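Local coordinates for NADH-dependent FAD reductase (Streptomyces globisporus, PDB 4HX6), which reduces FAD with NADH as the reductase of a two-component system, supplying freely diffusing FADH2 to a halogenase and a monooxygenase of C-1027 antibiotic biosynthesis, at residues E43-T48 with V107-T112. The protein carries 1 engineered substitution. Residues are numbered along the deposited sequence; the frame is centred on the assembly and turned at random.
Sequences EPRGMT and VDQFDT. With SO4 (sulfate ion), chain I.
Gln109 lays its carboxamide over one face of the Arg45 guanidinium, the two planes only 10° apart and the side chains crossing at about a right angle. The pair illustrates how a side chain can take up polar backbone groups of an edge strand. Strand 45-49 borders the antiparallel sheet of this flavin reductase-like domain; Arg45 and Met47 bond through their backbones to Val39 and Val37 of strand 35-39, while Gly46 between them gives its N-H and C=O to Gln109 of the irregular segment 107-112. Gln109, stretched out with CG anti to its own N (chi1 -161°), uses both ends of its amide. Gln109 OE1 accepts from Gly46 N at 2.8 Å, while Gln109 NE2 donates to Gly46 O over a longer 3.3 Å, so the rotation of the amide is fixed by the glycine backbone.

Arg45 starts away from the loop but bends at chi2 and chi3, which folds its guanidinium back over Gln109. No hydrogen bond joins the stacked groups; NH1 and NH2 find partners instead. NH1 donates to His103 O and to a water at the guanidinium edge that in turn donates to Val107 O. Also at the edge, Arg45 NH2 donates to a sulfate oxygen, O2, at 3.0 Å. That sulfate, probably from the crystallisation liquor, is also held by His101, a residue that binds FAD. With the Arg45 side chain about 6 Å from that of His101, the contact probably lies beside the flavin site.

Phe110, the next residue in the loop, adds an apolar contact: its CE2 lies 3.8 Å from Pro44 CB, and Pro44 O meets the ring edge. Trp115 packs edge-to-face with the same ring. An Asx turn shapes the loop here, Asp108 OD1 accepting from Phe110 N, and a second water bridges the backbones, donating to Pro44 O at 2.7 Å and accepting from Gln109 N at 3.0 Å.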
# COMPACT_ATOMS: atom_id res chain seq x y z
N GLU A 43 9.61 -12.02 -24.46
CA GLU A 43 10.66 -11.76 -23.47
C GLU A 43 10.00 -11.38 -22.15
O GLU A 43 9.68 -10.21 -21.92
CB GLU A 43 11.60 -10.66 -23.95
CG GLU A 43 12.81 -10.41 -23.04
CD GLU A 43 13.58 -9.14 -23.41
OE1 GLU A 43 12.94 -8.07 -23.48
OE2 GLU A 43 14.82 -9.21 -23.63
N PRO A 44 9.78 -12.36 -21.28
CA PRO A 44 9.14 -12.05 -20.00
C PRO A 44 9.94 -11.03 -19.18
O PRO A 44 11.15 -10.92 -19.33
CB PRO A 44 9.08 -13.40 -19.29
CG PRO A 44 9.07 -14.40 -20.42
CD PRO A 44 9.98 -13.81 -21.47
N ARG A 45 9.26 -10.28 -18.33
CA ARG A 45 9.92 -9.24 -17.53
C ARG A 45 9.35 -9.28 -16.13
O ARG A 45 8.22 -9.73 -15.93
CB ARG A 45 9.66 -7.85 -18.14
CG ARG A 45 10.37 -7.63 -19.48
CD ARG A 45 11.89 -7.60 -19.31
NE ARG A 45 12.32 -6.54 -18.39
CZ ARG A 45 13.58 -6.35 -18.02
NH1 ARG A 45 14.53 -7.15 -18.50
NH2 ARG A 45 13.89 -5.36 -17.18
N GLY A 46 10.13 -8.81 -15.16
CA GLY A 46 9.67 -8.72 -13.79
C GLY A 46 10.09 -7.37 -13.24
O GLY A 46 11.04 -6.77 -13.73
N MSE A 47 9.38 -6.89 -12.23
CA MSE A 47 9.76 -5.65 -11.57
C MSE A 47 9.39 -5.78 -10.11
O MSE A 47 8.25 -6.11 -9.77
CB MSE A 47 8.99 -4.48 -12.19
CG MSE A 47 9.47 -3.12 -11.73
SE MSE A 47 8.09 -1.81 -12.26
CE MSE A 47 6.54 -2.69 -11.59
N THR A 48 10.36 -5.53 -9.25
CA THR A 48 10.07 -5.50 -7.82
C THR A 48 9.19 -4.30 -7.58
O THR A 48 9.49 -3.20 -8.04
CB THR A 48 11.36 -5.40 -7.03
OG1 THR A 48 12.20 -6.51 -7.37
CG2 THR A 48 11.08 -5.41 -5.53
N VAL A 107 18.31 -9.43 -22.97
CA VAL A 107 18.68 -10.79 -22.58
C VAL A 107 17.68 -11.30 -21.54
O VAL A 107 16.94 -10.52 -20.94
CB VAL A 107 20.08 -10.85 -21.96
CG1 VAL A 107 21.14 -10.48 -22.99
CG2 VAL A 107 20.15 -9.96 -20.72
N ASP A 108 17.69 -12.61 -21.32
CA ASP A 108 16.76 -13.27 -20.42
C ASP A 108 16.93 -12.72 -19.01
O ASP A 108 18.03 -12.67 -18.48
CB ASP A 108 17.00 -14.78 -20.45
CG ASP A 108 16.08 -15.56 -19.51
OD1 ASP A 108 15.05 -15.02 -19.08
OD2 ASP A 108 16.39 -16.74 -19.22
N GLN A 109 15.83 -12.28 -18.41
CA GLN A 109 15.87 -11.72 -17.07
C GLN A 109 15.61 -12.77 -15.99
O GLN A 109 15.72 -12.48 -14.80
CB GLN A 109 14.80 -10.63 -16.96
CG GLN A 109 15.01 -9.64 -15.79
CD GLN A 109 13.82 -8.71 -15.60
OE1 GLN A 109 12.75 -8.94 -16.15
NE2 GLN A 109 14.00 -7.65 -14.83
N PHE A 110 15.25 -13.98 -16.40
CA PHE A 110 14.83 -15.01 -15.43
C PHE A 110 15.79 -16.20 -15.28
O PHE A 110 15.40 -17.25 -14.78
CB PHE A 110 13.41 -15.50 -15.77
CG PHE A 110 12.35 -14.48 -15.48
CD1 PHE A 110 11.71 -14.45 -14.25
CD2 PHE A 110 12.04 -13.50 -16.42
CE1 PHE A 110 10.75 -13.49 -13.97
CE2 PHE A 110 11.08 -12.52 -16.14
CZ PHE A 110 10.44 -12.52 -14.91
N ASP A 111 17.03 -16.03 -15.69
CA ASP A 111 17.97 -17.15 -15.68
C ASP A 111 18.64 -17.41 -14.32
O ASP A 111 19.32 -18.42 -14.14
CB ASP A 111 19.04 -16.97 -16.76
CG ASP A 111 19.80 -15.67 -16.61
OD1 ASP A 111 19.30 -14.77 -15.91
OD2 ASP A 111 20.89 -15.54 -17.21
N THR A 112 18.47 -16.51 -13.35
CA THR A 112 19.11 -16.71 -12.05
C THR A 112 18.14 -16.94 -10.90
O THR A 112 18.56 -17.21 -9.78
CB THR A 112 20.04 -15.54 -11.67
OG1 THR A 112 19.26 -14.35 -11.56
CG2 THR A 112 21.12 -15.36 -12.72
S SO4 I . 12.04 -1.95 -15.24
O1 SO4 I . 10.72 -2.44 -15.63
O2 SO4 I . 13.01 -3.02 -15.44
O3 SO4 I . 12.43 -0.78 -16.03
O4 SO4 I . 12.01 -1.56 -13.82
O HOH W 1 13.39 -12.12 -20.09
O HOH W 2 14.65 -9.45 -20.45